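Local coordinates for protein lipase aflb (Neosartorya fumigata, PDB 6IDY) that probably hydrolyses ester bonds of lipid substrates as a fungal lipase with an alpha/beta-hydrolase-like fold that carries a calcium ion, at residues Asn203-Gln206 against Ile207-Tyr211; Asn291-Phe294 against Ile295-Arg299. All blocks are in the same frame, centred on the assembly; numbering follows the deposited sequence.

Contact 1 (Asn203-Gln206 against Ile207-Tyr211); sequences NDVQ and INSEY
D204 O accepts the backbone N of N208 at 3.0 Å and, weakly, I207 N, opening the first turn of helix 205-223. At the next residue, V205 O is gripped twice by S209, through its backbone N and through OG at 2.7 Å. The two donors come from opposite faces of the carbonyl plane, and the OG is put there by its chi1 of -58°, which sets it beside its own backbone N.

D204 is the N-cap. Its carboxylate oxygen OD1 receives Q206 N at 3.0 Å from above the carboxylate plane, and the Q206 amide turns back to the same group: NE2 meets OD1 on its syn lone pair at 3.1 Å, with the oxygen almost in the amide plane, and also bonds OD2. Q287 adds another bond to OD1. Q206 OE1 accepts from A436 N, and NE2 also donates to A434 O, which helps fix the amide's rotation. The aliphatic part of D204 lies against I207, CB to CG1 at 3.8 Å, the two side chains crossing at about a right angle.

N208 reaches back before the cap: its ND2 makes a weak bond to N203 O at 3.0 Å and a further one to Q234, while a water links N208 OD1 with N203 N. Another water joins Q206 O to E210 OE2, a carboxylate held also by S137 and V138.

With N-H donors at the helix start facing D204 and Q287 adding one more, the carboxylate is probably stabilised in its charged form, and the cap is tied to helix 283-287 as well as to its own helix.

Contact 2 (Asn291-Phe294 against Ile295-Arg299); sequences NTEF and IRTLR
E293 O is gripped by two donors of T297, the backbone N at 2.8 Å and the hydroxyl OG1 at 2.7 Å. The pair straddles the carbonyl plane, OG1 lying 37° out of it; with OG1 anti to its own carbonyl carbon (chi1 -59°), the hydroxyl points back along the helix. The backbone bonds from R296 N to T292 O and L298 N to F294 O continue the helical pattern.

The start of the helix is capped by T292, whose OG1 accepts a long, weak bond from I295 N; its one proton can go to Q287 O or G289 O. I295 CG1 also packs on T292 OG1 at 3.4 Å.

R296 folds back over this first turn, its chain bent at chi2 and chi3. NH2 forms a salt bridge with E293 OE2 at 2.8 Å, meeting the oxygen from above the carboxylate plane, and NE adds a weak bond to it; the carboxylate and guanidinium planes stand 64° apart. At the guanidinium edge NH1 bonds N291 O at 3.0 Å, and a water bridges NH2 to that carbonyl. T292 O lies over one face of the R296 guanidinium, toward its rim, 3.6 Å above the plane. The cation thus ties the residue before the cap to the first turn, on the exposed side of the helix.

The other side is largely apolar. F294 CD2 touches I295 CD1 at 3.8 Å, and its ring stacks on W241 of helix 235-245. I295 and L298 lean on L237 of that helix, T297 on Y245, and K244 bonds L298 O. E432 receives the N-H groups of E293 and F294, so that helix 293-299 sits with one side on helix 235-245 and its N-terminal end at E432.

How the contacts relate
The two contacts lie in series along the chain, contact 1 at the start of helix 205-223 and contact 2 at the start of helix 293-299, with their centres 14 Å apart on the same side of the chain's centre. They meet through one ring: V205 CG1 lies 3.3 Å from F294 CZ, and Q206 CG lies 3.8 Å from F294 CE1. Helix 235-245 is shared, since side chains from both touch W241, and Q287 bonds both capping residues. Strands 227-232 and 253-259 fall between them in sequence, so the ends of helices separated by two neighbouring parallel strands are brought together.

Contact 1 (Asn203-Gln206 against Ile207-Tyr211)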
loop_
_atom_site.group_PDB
_atom_site.type_symbol
_atom_site.label_atom_id
_atom_site.label_comp_id
_atom_site.label_asym_id
_atom_site.label_seq_id
_atom_site.Cartn_x
_atom_site.Cartn_y
_atom_site.Cartn_z
ATOM N N ASN A 203 8.838 -9.589 -4.181
ATOM C CA ASN A 203 9.117 -10.335 -5.406
ATOM C C ASN A 203 8.598 -9.520 -6.597
ATOM O O ASN A 203 7.977 -8.464 -6.419
ATOM C CB ASN A 203 8.401 -11.703 -5.413
ATOM C CG ASN A 203 8.920 -12.763 -4.482
ATOM O OD1 ASN A 203 9.976 -12.647 -3.855
ATOM N ND2 ASN A 203 8.173 -13.846 -4.393
ATOM N N ASP A 204 8.845 -10.033 -7.802
ATOM C CA ASP A 204 8.430 -9.501 -9.091
ATOM C C ASP A 204 6.970 -8.986 -9.041
ATOM O O ASP A 204 6.057 -9.742 -8.699
ATOM C CB ASP A 204 8.588 -10.626 -10.133
ATOM C CG ASP A 204 8.333 -10.274 -11.582
ATOM O OD1 ASP A 204 7.878 -9.140 -11.853
ATOM O OD2 ASP A 204 8.588 -11.132 -12.445
ATOM N N VAL A 205 6.773 -7.684 -9.344
ATOM C CA VAL A 205 5.458 -7.013 -9.370
ATOM C C VAL A 205 4.485 -7.760 -10.311
ATOM O O VAL A 205 3.297 -7.850 -10.002
ATOM C CB VAL A 205 5.561 -5.492 -9.706
ATOM C CG1 VAL A 205 4.182 -4.826 -9.730
ATOM C CG2 VAL A 205 6.467 -4.764 -8.716
ATOM N N GLN A 206 5.005 -8.346 -11.412
ATOM C CA GLN A 206 4.227 -9.138 -12.378
ATOM C C GLN A 206 3.595 -10.368 -11.708
ATOM O O GLN A 206 2.475 -10.736 -12.054
ATOM C CB GLN A 206 5.091 -9.557 -13.583
ATOM C CG GLN A 206 5.718 -8.372 -14.321
ATOM C CD GLN A 206 6.733 -8.786 -15.353
ATOM O OE1 GLN A 206 6.511 -8.650 -16.558
ATOM N NE2 GLN A 206 7.881 -9.282 -14.907
ATOM N N ILE A 207 4.312 -10.989 -10.748
ATOM C CA ILE A 207 3.833 -12.136 -9.971
ATOM C C ILE A 207 2.855 -11.622 -8.916
ATOM O O ILE A 207 1.791 -12.212 -8.737
ATOM C CB ILE A 207 5.002 -12.947 -9.310
ATOM C CG1 ILE A 207 6.046 -13.473 -10.348
ATOM C CG2 ILE A 207 4.475 -14.088 -8.403
ATOM C CD1 ILE A 207 5.535 -14.377 -11.489
ATOM N N ASN A 208 3.216 -10.522 -8.215
ATOM C CA ASN A 208 2.367 -9.909 -7.181
ATOM C C ASN A 208 0.978 -9.590 -7.712
ATOM O O ASN A 208 -0.007 -9.825 -7.018
ATOM C CB ASN A 208 3.027 -8.643 -6.600
ATOM C CG ASN A 208 4.360 -8.897 -5.939
ATOM O OD1 ASN A 208 4.695 -10.026 -5.575
ATOM N ND2 ASN A 208 5.155 -7.846 -5.772
ATOM N N SER A 209 0.913 -9.084 -8.962
ATOM C CA SER A 209 -0.311 -8.711 -9.670
ATOM C C SER A 209 -1.292 -9.872 -9.855
ATOM O O SER A 209 -2.498 -9.635 -9.878
ATOM C CB SER A 209 0.035 -8.108 -11.025
ATOM O OG SER A 209 0.882 -6.987 -10.841
ATOM N N GLU A 210 -0.782 -11.111 -9.999
ATOM C CA GLU A 210 -1.589 -12.325 -10.170
ATOM C C GLU A 210 -2.493 -12.539 -8.964
ATOM O O GLU A 210 -3.638 -12.966 -9.122
ATOM C CB GLU A 210 -0.697 -13.554 -10.364
ATOM C CG GLU A 210 0.017 -13.569 -11.702
ATOM C CD GLU A 210 0.618 -14.906 -12.073
ATOM O OE1 GLU A 210 0.089 -15.950 -11.630
ATOM O OE2 GLU A 210 1.616 -14.912 -12.823
ATOM N N TYR A 211 -1.975 -12.223 -7.760
ATOM C CA TYR A 211 -2.722 -12.332 -6.515
ATOM C C TYR A 211 -3.890 -11.356 -6.494
ATOM O O TYR A 211 -4.946 -11.713 -5.995
ATOM C CB TYR A 211 -1.799 -12.146 -5.302
ATOM C CG TYR A 211 -0.810 -13.280 -5.147
ATOM C CD1 TYR A 211 -1.131 -14.415 -4.411
ATOM C CD2 TYR A 211 0.434 -13.237 -5.772
ATOM C CE1 TYR A 211 -0.235 -15.476 -4.286
ATOM C CE2 TYR A 211 1.336 -14.294 -5.662
ATOM C CZ TYR A 211 1.001 -15.407 -4.909
ATOM O OH TYR A 211 1.897 -16.432 -4.761
HETATM O O HOH W 1 6.262 -10.415 -3.403
HETATM O O HOH W 2 2.498 -12.649 -13.934
#

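Contact 2 (Asn291-Phe294 against Ile295-Arg299)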
loop_
_atom_site.group_PDB
_atom_site.type_symbol
_atom_site.label_atom_id
_atom_site.label_comp_id
_atom_site.label_asym_id
_atom_site.label_seq_id
_atom_site.Cartn_x
_atom_site.Cartn_y
_atom_site.Cartn_z
ATOM N N ASN A 291 12.188 4.800 -14.942
ATOM C CA ASN A 291 12.458 4.414 -16.325
ATOM C C ASN A 291 12.654 2.916 -16.565
ATOM O O ASN A 291 13.232 2.529 -17.589
ATOM C CB ASN A 291 13.655 5.209 -16.859
ATOM C CG ASN A 291 13.200 6.443 -17.592
ATOM O OD1 ASN A 291 12.901 6.409 -18.795
ATOM N ND2 ASN A 291 13.095 7.551 -16.875
ATOM N N THR A 292 12.118 2.075 -15.680
ATOM C CA THR A 292 12.281 0.634 -15.835
ATOM C C THR A 292 11.473 0.069 -16.984
ATOM O O THR A 292 10.513 0.695 -17.439
ATOM C CB THR A 292 11.966 -0.097 -14.536
ATOM O OG1 THR A 292 10.600 0.144 -14.183
ATOM C CG2 THR A 292 12.920 0.290 -13.412
ATOM N N GLU A 293 11.864 -1.131 -17.444
ATOM C CA GLU A 293 11.143 -1.866 -18.472
ATOM C C GLU A 293 9.769 -2.241 -17.927
ATOM O O GLU A 293 8.805 -2.198 -18.678
ATOM C CB GLU A 293 11.918 -3.117 -18.911
ATOM C CG GLU A 293 12.926 -2.828 -20.013
ATOM C CD GLU A 293 12.328 -2.337 -21.320
ATOM O OE1 GLU A 293 11.447 -3.033 -21.877
ATOM O OE2 GLU A 293 12.738 -1.250 -21.785
ATOM N N PHE A 294 9.670 -2.537 -16.608
ATOM C CA PHE A 294 8.397 -2.857 -15.962
ATOM C C PHE A 294 7.375 -1.723 -16.134
ATOM O O PHE A 294 6.274 -1.968 -16.615
ATOM C CB PHE A 294 8.573 -3.204 -14.467
ATOM C CG PHE A 294 7.226 -3.382 -13.802
ATOM C CD1 PHE A 294 6.487 -4.546 -13.998
ATOM C CD2 PHE A 294 6.634 -2.333 -13.104
ATOM C CE1 PHE A 294 5.207 -4.673 -13.462
ATOM C CE2 PHE A 294 5.345 -2.456 -12.586
ATOM C CZ PHE A 294 4.631 -3.614 -12.792
ATOM N N ILE A 295 7.738 -0.503 -15.697
ATOM C CA ILE A 295 6.900 0.696 -15.756
ATOM C C ILE A 295 6.521 1.031 -17.203
ATOM O O ILE A 295 5.344 1.251 -17.479
ATOM C CB ILE A 295 7.574 1.881 -14.990
ATOM C CG1 ILE A 295 7.647 1.605 -13.456
ATOM C CG2 ILE A 295 6.914 3.241 -15.290
ATOM C CD1 ILE A 295 6.317 1.394 -12.713
ATOM N N ARG A 296 7.508 1.031 -18.114
ATOM C CA ARG A 296 7.314 1.295 -19.543
ATOM C C ARG A 296 6.341 0.275 -20.162
ATOM O O ARG A 296 5.478 0.664 -20.955
ATOM C CB ARG A 296 8.667 1.264 -20.264
ATOM C CG ARG A 296 8.639 1.661 -21.741
ATOM C CD ARG A 296 9.928 2.341 -22.197
ATOM N NE ARG A 296 11.137 1.601 -21.814
ATOM C CZ ARG A 296 11.951 1.949 -20.820
ATOM N NH1 ARG A 296 11.697 3.030 -20.091
ATOM N NH2 ARG A 296 13.017 1.215 -20.540
ATOM N N THR A 297 6.475 -1.020 -19.787
ATOM C CA THR A 297 5.592 -2.089 -20.280
ATOM C C THR A 297 4.174 -1.855 -19.772
ATOM O O THR A 297 3.236 -1.954 -20.550
ATOM C CB THR A 297 6.118 -3.481 -19.884
ATOM O OG1 THR A 297 7.423 -3.648 -20.433
ATOM C CG2 THR A 297 5.214 -4.615 -20.373
ATOM N N LEU A 298 4.024 -1.543 -18.472
ATOM C CA LEU A 298 2.713 -1.300 -17.879
ATOM C C LEU A 298 2.012 -0.121 -18.530
ATOM O O LEU A 298 0.846 -0.243 -18.898
ATOM C CB LEU A 298 2.820 -1.078 -16.354
ATOM C CG LEU A 298 1.511 -0.653 -15.640
ATOM C CD1 LEU A 298 0.406 -1.706 -15.794
ATOM C CD2 LEU A 298 1.763 -0.337 -14.188
ATOM N N ARG A 299 2.728 1.002 -18.684
ATOM C CA ARG A 299 2.195 2.251 -19.215
ATOM C C ARG A 299 1.896 2.228 -20.701
ATOM O O ARG A 299 1.118 3.061 -21.163
ATOM C CB ARG A 299 3.110 3.426 -18.855
ATOM C CG ARG A 299 3.162 3.649 -17.342
ATOM C CD ARG A 299 4.051 4.810 -16.980
ATOM N NE ARG A 299 3.460 6.099 -17.344
ATOM C CZ ARG A 299 2.627 6.783 -16.573
ATOM N NH1 ARG A 299 2.245 6.294 -15.397
ATOM N NH2 ARG A 299 2.165 7.959 -16.969
HETATM O O HOH W 3 15.098 0.512 -18.808
#